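Local coordinates for uncharacterized protein (Pseudomonas aeruginosa UCBPP-PA14, PDB 3FD9) that acts as the transcriptional antiactivator ExsD, probably silencing type III secretion genes by disrupting self-association and DNA binding of the activator ExsA, at residues A[130-135]-A[166-171]; A[25-30]-A[52-57]; A[106-111]-A[184-189]; A[98-103]-A[198-203]. All coordinates share one frame; numbering follows the deposited sequence.

Contact 1: A[130-135]-A[166-171]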
# COMPACT_ATOMS: atom_id res chain seq x y z
N GLU A 130 4.68 18.83 -4.50
CA GLU A 130 5.33 17.95 -3.54
C GLU A 130 5.99 16.81 -4.30
O GLU A 130 7.16 16.50 -4.09
CB GLU A 130 4.29 17.40 -2.56
CG GLU A 130 4.85 17.10 -1.17
CD GLU A 130 5.01 18.36 -0.31
OE1 GLU A 130 6.08 18.51 0.33
OE2 GLU A 130 4.07 19.19 -0.28
N THR A 131 5.23 16.19 -5.20
CA THR A 131 5.74 15.16 -6.10
C THR A 131 7.00 15.62 -6.85
O THR A 131 8.02 14.94 -6.81
CB THR A 131 4.68 14.78 -7.13
OG1 THR A 131 3.51 14.28 -6.46
CG2 THR A 131 5.21 13.72 -8.09
N GLN A 132 6.92 16.75 -7.53
CA GLN A 132 8.07 17.29 -8.24
C GLN A 132 9.24 17.46 -7.29
O GLN A 132 10.39 17.27 -7.66
CB GLN A 132 7.72 18.65 -8.88
CG GLN A 132 8.93 19.49 -9.30
CD GLN A 132 9.60 19.00 -10.58
OE1 GLN A 132 9.30 17.91 -11.08
NE2 GLN A 132 10.51 19.81 -11.12
N SER A 133 8.92 17.82 -6.05
CA SER A 133 9.94 17.99 -5.02
C SER A 133 10.58 16.65 -4.70
O SER A 133 11.81 16.50 -4.76
CB SER A 133 9.32 18.59 -3.76
OG SER A 133 10.32 18.96 -2.84
N ARG A 134 9.75 15.67 -4.37
CA ARG A 134 10.20 14.31 -4.10
C ARG A 134 11.07 13.83 -5.24
O ARG A 134 12.17 13.33 -5.04
CB ARG A 134 9.01 13.37 -3.93
CG ARG A 134 9.31 12.14 -3.09
CD ARG A 134 8.94 12.36 -1.63
NE ARG A 134 9.13 13.74 -1.19
CZ ARG A 134 10.25 14.23 -0.65
NH1 ARG A 134 11.30 13.44 -0.48
NH2 ARG A 134 10.31 15.50 -0.29
N GLN A 135 10.56 13.99 -6.46
CA GLN A 135 11.26 13.57 -7.66
C GLN A 135 12.67 14.14 -7.75
O GLN A 135 13.60 13.47 -8.19
CB GLN A 135 10.46 13.93 -8.91
CG GLN A 135 9.28 13.02 -9.15
CD GLN A 135 9.68 11.56 -9.05
OE1 GLN A 135 10.76 11.18 -9.50
NE2 GLN A 135 8.81 10.74 -8.47
N ALA A 166 15.02 24.86 -5.60
CA ALA A 166 14.81 26.21 -5.08
C ALA A 166 13.49 26.79 -5.59
O ALA A 166 12.63 27.17 -4.81
CB ALA A 166 15.98 27.12 -5.44
N ARG A 167 13.36 26.87 -6.91
CA ARG A 167 12.13 27.36 -7.53
C ARG A 167 10.93 26.63 -6.96
O ARG A 167 10.01 27.25 -6.41
CB ARG A 167 12.19 27.17 -9.05
CG ARG A 167 10.85 27.38 -9.75
CD ARG A 167 10.34 28.81 -9.61
NE ARG A 167 11.29 29.79 -10.15
CZ ARG A 167 11.97 30.65 -9.40
NH1 ARG A 167 11.82 30.66 -8.08
NH2 ARG A 167 12.82 31.50 -9.97
N THR A 168 10.93 25.31 -7.08
CA THR A 168 9.85 24.50 -6.55
C THR A 168 9.54 24.93 -5.12
O THR A 168 8.38 25.09 -4.75
CB THR A 168 10.20 23.00 -6.56
OG1 THR A 168 10.30 22.54 -7.92
CG2 THR A 168 9.13 22.19 -5.84
N GLN A 169 10.59 25.13 -4.34
CA GLN A 169 10.45 25.51 -2.94
C GLN A 169 9.78 26.88 -2.80
O GLN A 169 9.00 27.10 -1.88
CB GLN A 169 11.81 25.53 -2.26
CG GLN A 169 11.79 25.06 -0.81
CD GLN A 169 11.30 23.63 -0.68
OE1 GLN A 169 10.10 23.35 -0.78
NE2 GLN A 169 12.23 22.71 -0.44
N GLU A 170 10.09 27.79 -3.72
CA GLU A 170 9.55 29.14 -3.67
C GLU A 170 8.04 29.11 -3.83
O GLU A 170 7.31 29.70 -3.03
CB GLU A 170 10.15 30.02 -4.77
CG GLU A 170 11.66 29.94 -4.91
CD GLU A 170 12.41 30.64 -3.78
OE1 GLU A 170 11.83 30.78 -2.67
OE2 GLU A 170 13.58 31.03 -3.99
N GLN A 171 7.57 28.42 -4.86
CA GLN A 171 6.14 28.39 -5.15
C GLN A 171 5.36 27.65 -4.08
O GLN A 171 4.21 27.99 -3.81
CB GLN A 171 5.85 27.82 -6.54
CG GLN A 171 6.80 26.74 -7.01
CD GLN A 171 6.89 26.69 -8.52
OE1 GLN A 171 7.07 25.62 -9.12
NE2 GLN A 171 6.76 27.85 -9.16

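Contact 2: A[25-30]-A[52-57]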
# COMPACT_ATOMS: atom_id res chain seq x y z
N SER A 25 -2.56 4.35 -4.64
CA SER A 25 -3.40 5.01 -3.65
C SER A 25 -4.17 4.03 -2.79
O SER A 25 -5.01 4.45 -1.99
CB SER A 25 -4.40 5.94 -4.35
OG SER A 25 -3.76 7.11 -4.83
N GLY A 26 -3.89 2.74 -2.95
CA GLY A 26 -4.54 1.71 -2.15
C GLY A 26 -6.05 1.74 -2.28
O GLY A 26 -6.78 1.44 -1.34
N ILE A 27 -6.52 2.10 -3.47
CA ILE A 27 -7.95 2.13 -3.73
C ILE A 27 -8.39 0.74 -4.19
O ILE A 27 -9.49 0.29 -3.87
CB ILE A 27 -8.31 3.18 -4.79
CG1 ILE A 27 -7.92 4.57 -4.29
CG2 ILE A 27 -9.80 3.18 -5.10
CD1 ILE A 27 -8.69 4.99 -3.04
N ILE A 28 -7.50 0.09 -4.93
CA ILE A 28 -7.73 -1.23 -5.50
C ILE A 28 -6.54 -2.14 -5.17
O ILE A 28 -5.40 -1.83 -5.52
CB ILE A 28 -7.87 -1.14 -7.02
CG1 ILE A 28 -8.90 -0.07 -7.40
CG2 ILE A 28 -8.26 -2.47 -7.61
CD1 ILE A 28 -9.50 -0.24 -8.77
N SER A 29 -6.79 -3.26 -4.51
CA SER A 29 -5.70 -4.17 -4.16
C SER A 29 -5.19 -4.91 -5.39
O SER A 29 -5.85 -4.93 -6.43
CB SER A 29 -6.14 -5.16 -3.09
OG SER A 29 -7.07 -6.08 -3.62
N ALA A 30 -4.01 -5.52 -5.29
CA ALA A 30 -3.46 -6.30 -6.39
C ALA A 30 -4.41 -7.44 -6.72
O ALA A 30 -4.70 -7.70 -7.89
CB ALA A 30 -2.09 -6.84 -6.03
N GLU A 52 -16.70 8.84 -13.10
CA GLU A 52 -16.83 9.77 -11.98
C GLU A 52 -16.86 9.09 -10.62
O GLU A 52 -16.23 9.56 -9.68
CB GLU A 52 -18.08 10.63 -12.14
CG GLU A 52 -17.92 11.79 -13.11
CD GLU A 52 -17.09 12.91 -12.52
OE1 GLU A 52 -16.35 12.66 -11.53
OE2 GLU A 52 -17.17 14.04 -13.04
N TRP A 53 -17.61 8.00 -10.53
CA TRP A 53 -17.76 7.24 -9.28
C TRP A 53 -16.41 6.80 -8.76
O TRP A 53 -16.05 7.11 -7.63
CB TRP A 53 -18.65 6.01 -9.50
CG TRP A 53 -18.77 5.11 -8.31
CD1 TRP A 53 -19.51 5.34 -7.19
CD2 TRP A 53 -18.16 3.83 -8.14
NE1 TRP A 53 -19.38 4.28 -6.32
CE2 TRP A 53 -18.56 3.34 -6.88
CE3 TRP A 53 -17.30 3.04 -8.92
CZ2 TRP A 53 -18.14 2.11 -6.38
CZ3 TRP A 53 -16.89 1.82 -8.43
CH2 TRP A 53 -17.31 1.36 -7.16
N LEU A 54 -15.66 6.10 -9.59
CA LEU A 54 -14.37 5.59 -9.15
C LEU A 54 -13.40 6.74 -8.88
O LEU A 54 -12.53 6.64 -8.03
CB LEU A 54 -13.80 4.60 -10.17
CG LEU A 54 -12.56 3.82 -9.71
CD1 LEU A 54 -12.80 3.17 -8.35
CD2 LEU A 54 -12.16 2.78 -10.74
N GLN A 55 -13.56 7.84 -9.61
CA GLN A 55 -12.72 9.02 -9.41
C GLN A 55 -12.99 9.66 -8.05
O GLN A 55 -12.09 10.19 -7.41
CB GLN A 55 -12.96 10.04 -10.52
CG GLN A 55 -12.48 9.61 -11.89
CD GLN A 55 -10.98 9.66 -12.01
OE1 GLN A 55 -10.30 10.27 -11.19
NE2 GLN A 55 -10.45 9.01 -13.04
N GLN A 56 -14.25 9.62 -7.64
CA GLN A 56 -14.69 10.16 -6.36
C GLN A 56 -14.09 9.33 -5.24
O GLN A 56 -13.54 9.87 -4.27
CB GLN A 56 -16.22 10.13 -6.30
CG GLN A 56 -16.86 10.53 -4.97
CD GLN A 56 -18.37 10.73 -5.09
OE1 GLN A 56 -18.84 11.69 -5.73
NE2 GLN A 56 -19.15 9.84 -4.48
N ARG A 57 -14.16 8.01 -5.37
CA ARG A 57 -13.58 7.13 -4.38
C ARG A 57 -12.07 7.32 -4.29
O ARG A 57 -11.51 7.34 -3.19
CB ARG A 57 -13.94 5.67 -4.64
CG ARG A 57 -15.42 5.40 -4.44
CD ARG A 57 -15.73 3.94 -4.36
NE ARG A 57 -15.22 3.35 -3.12
CZ ARG A 57 -15.98 2.86 -2.14
NH1 ARG A 57 -17.30 2.87 -2.26
NH2 ARG A 57 -15.41 2.35 -1.06

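Contact 3: A[106-111]-A[184-189]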
# COMPACT_ATOMS: atom_id res chain seq x y z
N PRO A 106 -16.39 16.17 1.99
CA PRO A 106 -16.77 16.72 0.69
C PRO A 106 -17.47 18.08 0.83
O PRO A 106 -17.11 19.05 0.17
CB PRO A 106 -17.76 15.70 0.15
CG PRO A 106 -17.35 14.41 0.80
CD PRO A 106 -16.91 14.80 2.19
N VAL A 107 -18.46 18.13 1.71
CA VAL A 107 -19.21 19.36 1.94
C VAL A 107 -18.31 20.51 2.33
O VAL A 107 -18.51 21.64 1.89
CB VAL A 107 -20.28 19.15 3.02
CG1 VAL A 107 -20.77 20.49 3.55
CG2 VAL A 107 -21.44 18.33 2.45
N TYR A 108 -17.32 20.23 3.17
CA TYR A 108 -16.43 21.29 3.64
C TYR A 108 -15.52 21.77 2.53
O TYR A 108 -15.21 22.95 2.45
CB TYR A 108 -15.59 20.82 4.83
CG TYR A 108 -14.77 21.94 5.41
CD1 TYR A 108 -15.22 22.66 6.52
CD2 TYR A 108 -13.56 22.31 4.84
CE1 TYR A 108 -14.47 23.70 7.06
CE2 TYR A 108 -12.81 23.34 5.36
CZ TYR A 108 -13.27 24.03 6.47
OH TYR A 108 -12.52 25.05 7.00
N GLY A 109 -15.09 20.86 1.67
CA GLY A 109 -14.30 21.24 0.52
C GLY A 109 -15.10 22.14 -0.39
O GLY A 109 -14.60 23.12 -0.93
N TRP A 110 -16.37 21.79 -0.57
CA TRP A 110 -17.28 22.60 -1.36
C TRP A 110 -17.50 23.97 -0.71
O TRP A 110 -17.28 25.00 -1.33
CB TRP A 110 -18.60 21.87 -1.56
CG TRP A 110 -19.58 22.65 -2.35
CD1 TRP A 110 -19.73 22.65 -3.71
CD2 TRP A 110 -20.55 23.57 -1.84
NE1 TRP A 110 -20.74 23.51 -4.07
CE2 TRP A 110 -21.26 24.08 -2.94
CE3 TRP A 110 -20.89 24.00 -0.56
CZ2 TRP A 110 -22.28 25.01 -2.80
CZ3 TRP A 110 -21.91 24.92 -0.42
CH2 TRP A 110 -22.59 25.42 -1.53
N TRP A 111 -17.92 23.98 0.55
CA TRP A 111 -18.08 25.23 1.28
C TRP A 111 -16.85 26.10 1.09
O TRP A 111 -16.93 27.23 0.62
CB TRP A 111 -18.29 24.96 2.77
CG TRP A 111 -18.44 26.20 3.59
CD1 TRP A 111 -19.48 27.07 3.58
CD2 TRP A 111 -17.51 26.71 4.56
NE1 TRP A 111 -19.27 28.09 4.47
CE2 TRP A 111 -18.07 27.89 5.09
CE3 TRP A 111 -16.27 26.28 5.04
CZ2 TRP A 111 -17.43 28.64 6.07
CZ3 TRP A 111 -15.63 27.02 6.00
CH2 TRP A 111 -16.21 28.20 6.51
N ALA A 184 -7.49 31.09 7.55
CA ALA A 184 -7.85 32.01 8.63
C ALA A 184 -9.29 32.53 8.52
O ALA A 184 -10.01 32.57 9.52
CB ALA A 184 -6.86 33.18 8.70
N LEU A 185 -9.71 32.92 7.32
CA LEU A 185 -11.07 33.40 7.10
C LEU A 185 -12.04 32.25 7.24
O LEU A 185 -13.10 32.39 7.85
CB LEU A 185 -11.20 34.00 5.70
CG LEU A 185 -9.99 34.78 5.21
CD1 LEU A 185 -10.14 35.14 3.73
CD2 LEU A 185 -9.77 36.01 6.07
N ALA A 186 -11.66 31.11 6.67
CA ALA A 186 -12.47 29.90 6.74
C ALA A 186 -12.72 29.50 8.18
O ALA A 186 -13.82 29.07 8.54
CB ALA A 186 -11.81 28.78 5.97
N LYS A 187 -11.70 29.63 9.02
CA LYS A 187 -11.86 29.38 10.44
C LYS A 187 -12.84 30.38 11.04
O LYS A 187 -13.73 30.00 11.80
CB LYS A 187 -10.52 29.44 11.16
CG LYS A 187 -10.65 29.27 12.67
CD LYS A 187 -9.33 28.96 13.35
CE LYS A 187 -9.54 28.74 14.85
NZ LYS A 187 -8.29 28.40 15.58
N SER A 188 -12.69 31.65 10.69
CA SER A 188 -13.57 32.68 11.22
C SER A 188 -15.03 32.46 10.83
O SER A 188 -15.93 32.82 11.58
CB SER A 188 -13.12 34.06 10.74
OG SER A 188 -11.87 34.42 11.32
N ALA A 189 -15.25 31.87 9.66
CA ALA A 189 -16.60 31.74 9.10
C ALA A 189 -17.35 30.53 9.64
O ALA A 189 -18.57 30.41 9.46
CB ALA A 189 -16.54 31.70 7.60

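Contact 4: A[98-103]-A[198-203]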
# COMPACT_ATOMS: atom_id res chain seq x y z
N SER A 98 -18.50 7.05 8.01
CA SER A 98 -19.24 7.22 6.77
C SER A 98 -19.80 8.63 6.67
O SER A 98 -19.82 9.23 5.60
CB SER A 98 -20.37 6.19 6.69
OG SER A 98 -19.86 4.91 6.34
N MSE A 99 -20.26 9.16 7.79
CA MSE A 99 -20.73 10.53 7.85
C MSE A 99 -19.62 11.50 7.43
O MSE A 99 -19.88 12.52 6.80
CB MSE A 99 -21.20 10.85 9.27
CG MSE A 99 -21.50 12.31 9.50
SE MSE A 99 -23.10 12.91 8.54
CE MSE A 99 -24.46 12.11 9.73
N ILE A 100 -18.39 11.15 7.77
CA ILE A 100 -17.26 12.04 7.55
C ILE A 100 -16.77 12.00 6.11
O ILE A 100 -16.48 13.03 5.51
CB ILE A 100 -16.07 11.67 8.45
CG1 ILE A 100 -16.39 11.99 9.92
CG2 ILE A 100 -14.83 12.41 8.02
CD1 ILE A 100 -15.42 11.34 10.90
N ASP A 101 -16.66 10.80 5.56
CA ASP A 101 -16.02 10.63 4.27
C ASP A 101 -16.95 10.93 3.13
O ASP A 101 -16.51 11.26 2.03
CB ASP A 101 -15.50 9.21 4.13
CG ASP A 101 -14.30 8.94 5.00
OD1 ASP A 101 -13.42 9.84 5.09
OD2 ASP A 101 -14.23 7.84 5.59
N TRP A 102 -18.25 10.80 3.39
CA TRP A 102 -19.25 10.96 2.35
C TRP A 102 -19.96 12.30 2.43
O TRP A 102 -20.55 12.75 1.46
CB TRP A 102 -20.24 9.80 2.37
CG TRP A 102 -19.88 8.71 1.40
CD1 TRP A 102 -20.12 8.70 0.05
CD2 TRP A 102 -19.20 7.48 1.69
NE1 TRP A 102 -19.64 7.54 -0.51
CE2 TRP A 102 -19.07 6.78 0.47
CE3 TRP A 102 -18.70 6.91 2.86
CZ2 TRP A 102 -18.45 5.54 0.40
CZ3 TRP A 102 -18.09 5.67 2.78
CH2 TRP A 102 -17.97 5.00 1.56
N VAL A 103 -19.91 12.95 3.59
CA VAL A 103 -20.61 14.21 3.74
C VAL A 103 -19.68 15.31 4.22
O VAL A 103 -19.29 16.18 3.45
CB VAL A 103 -21.80 14.08 4.72
CG1 VAL A 103 -22.56 15.39 4.81
CG2 VAL A 103 -22.73 12.99 4.27
N ALA A 198 -14.28 16.78 16.60
CA ALA A 198 -13.83 16.07 17.80
C ALA A 198 -14.99 15.35 18.46
O ALA A 198 -14.88 14.18 18.84
CB ALA A 198 -13.20 17.04 18.77
N THR A 199 -16.11 16.05 18.60
CA THR A 199 -17.28 15.49 19.26
C THR A 199 -17.83 14.29 18.51
O THR A 199 -18.07 13.24 19.10
CB THR A 199 -18.38 16.52 19.38
OG1 THR A 199 -17.94 17.58 20.25
CG2 THR A 199 -19.64 15.88 19.95
N LEU A 200 -18.05 14.44 17.21
CA LEU A 200 -18.51 13.33 16.40
C LEU A 200 -17.59 12.13 16.55
O LEU A 200 -18.03 10.98 16.61
CB LEU A 200 -18.58 13.75 14.94
CG LEU A 200 -18.90 12.61 13.98
CD1 LEU A 200 -20.25 12.03 14.33
CD2 LEU A 200 -18.85 13.08 12.53
N LEU A 201 -16.29 12.39 16.63
CA LEU A 201 -15.31 11.33 16.71
C LEU A 201 -15.26 10.67 18.09
O LEU A 201 -14.86 9.51 18.23
CB LEU A 201 -13.93 11.86 16.32
CG LEU A 201 -13.74 11.90 14.81
CD1 LEU A 201 -12.37 12.47 14.46
CD2 LEU A 201 -13.91 10.51 14.22
N ALA A 202 -15.70 11.41 19.10
CA ALA A 202 -15.68 10.93 20.47
C ALA A 202 -17.01 10.34 20.93
O ALA A 202 -17.05 9.42 21.74
CB ALA A 202 -15.25 12.04 21.41
N SER A 203 -18.11 10.88 20.41
CA SER A 203 -19.43 10.54 20.93
C SER A 203 -20.49 10.29 19.86
O SER A 203 -21.60 9.87 20.15
CB SER A 203 -19.91 11.63 21.90
OG SER A 203 -20.31 12.80 21.21

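Contact 1: A[130-135]-A[166-171]
Thr-168 meets Gln-132 and Ser-133 with the two branches of its side chain, a compact example of a beta-branched residue packing at once on the aliphatic part of a glutamine and on a serine. The hydroxyl branch faces the glutamine: Thr-168 OG1 lies 3.6 Å from Gln-132 CG, an aliphatic carbon, so this is packing and not a polar bond. The methyl branch is turned to the serine, with Thr-168 CG2 4.2 Å from Ser-133 CB. Consistent with short side-chain atoms at the interface, the CA atoms of Ser-133 and Thr-168 are 6.7 Å apart.

A second shell fixes these orientations. Thr-168 has chi1 at -67°, which sets OG1 beside its own backbone N and sends CG2 across toward the serine; OG1 is then hydrogen-bonded to the carbonyl of Cys-164, one turn back in the same helix. Ser-133 OG bonds to the side-chain amide of Gln-165, a polar tie between the two helices just before 166-171. Gln-132 also packs on Arg-145 of the second subunit.

The contact joins helix 119-147 to helix 157-189, the two arms of the helical hairpin domain, which run in roughly opposite directions. Thr-168 also rests on Leu-136 of the facing arm, and Gln-171 on Leu-129, continuing the hairpin interface to either side.

Contact 2: A[25-30]-A[52-57]
Ile-27 and Ile-28, in the turn between helices 19-24 and 30-39, pack against Leu-54 and Arg-57 of helix 52-60, within the helical N-terminal domain of the protein. The turn opens with a Schellman motif. Ser-25 leads out of the first helix, and Gly-26 ends it with a positive phi of 58°, a conformation that suits glycine and redirects the chain. Ile-27 follows, its side chain directed at the opposing helix. A chi1 of -62° sets CG1 beside the backbone N and CG2 opposite it: Ile-27 CG2 reaches Leu-54 CD1 at 4.4 Å, while Ile-27 CD1, on the other branch, lies 3.7 Å from Arg-57 O. Its backbone is meanwhile hydrogen-bonded to Leu-64. Ile-28 adds a similar apolar touch, CD1 to Leu-54 CD2 at 4.5 Å, and shares Tyr-22 with that leucine. Ser-29 then starts the next helix as its N-cap: OG caps a backbone N beyond the turn and its own N donates to Gln-32 OE1, consistent with a capping box.

Across the contact, Arg-57 forms a salt bridge with Asp-89, which also accepts from Trp-53 NE1. In the same helix, Arg-57 CD sits 3.6 Å above the Trp-53 ring plane, nearer its margin than its middle.

Contact 3: A[106-111]-A[184-189]
Chi1 values near 180° in Tyr-108 (-174°) and Trp-111 (179°) extend both rings from helix 96-115 onto the alanines of helix 157-189. One turn apart, the two residues advance side by side, and Trp-111 CE3 lies over one face of the tyrosine ring, displaced from its centre.

The indole makes the larger contribution, and it does so with an edge. Its six-membered ring presents CH2 to the carbonyl oxygen of Ala-186, with Trp-111 CH2 and Ala-186 O 3.3 Å apart and the oxygen lying in the plane of the ring. Next along the same edge, Trp-111 CZ2 is 3.5 Å from the methyl CB of Ala-189. Tyr-108 adds its far end, with OH 3.9 Å from Ala-186 CB. Large rings thus meet very small residues, and their length is consistent with helix axes that come no closer than 12.5 Å while crossing at 114°.

Beyond the touching residues, Ser-188 OG donates to Ala-184 O one turn back, from the face of the carbonyl opposite to that used by Ser-188 N. Further rings continue the packing: Tyr-108 stacks with Trp-193, and Trp-111 is edge-to-face with Trp-190. Tyr-108 also packs on Arg-38 of the third subunit. This is an aromatic cluster at a helix-helix junction, where the C-terminal part of helix 157-189 meets helix 96-115.

Contact 4: A[98-103]-A[198-203]
Ile-100 and Leu-200 form the dense part of this contact, where two helices meet through apolar side chains. The two lie alongside each other, pointing opposite ways, which brings Ile-100 CG1 within 3.7 Å of Leu-200 CD2. The same methyl also touches the selenomethionine Met-99, whose CG is 4.1 Å away; bent at chi2 and chi3, that chain continues toward Leu-206 and Leu-226. Leu-200 is buried further by Pro-96 and Leu-104 of helix 96-115.

Leu-201, by contrast, is partly exposed and makes a single methyl contact across the interface: with chi1 at -82° it swings CD2 to Ile-100 CD1, 3.7 Å off and nearly at right angles to the isoleucine chain. Leu-201 also packs on Leu-73 of the third subunit. Beyond it the helix becomes exposed, and Ser-203 OG donates back to Thr-199 O from above the carbonyl plane. On the other helix, Asp-101 looks to the same neighbour and forms a salt bridge with Arg-31 of the third subunit.

With axes 11.6 Å apart and N-to-C directions at 143°, this is roughly antiparallel helix packing. It seats helix 193-203 against helix 96-115, which widens into a pi-type turn at 100-103.

Contacts 3 and 4 succeed each other along helix 96-115, their centres 16 Å apart; Pro-106 CG of contact 3 lies 3.5 Å from Asp-101 O of contact 4. Both also touch the third subunit. Contact 2 joins this group from the N-terminal side, as Arg-57 NH1 packs 3.9 Å from Trp-102 CZ2 of contact 4. Contact 1, far out on the hairpin, touches none of the others: its nearest atoms are about 10 Å from those of contact 2 and about 17 Å from those of contact 3, although contacts 1 and 3 share helix 157-189. Contacts 3 and 4 bring helices 157-189 and 193-203, which follow each other in the chain, back onto helix 96-115.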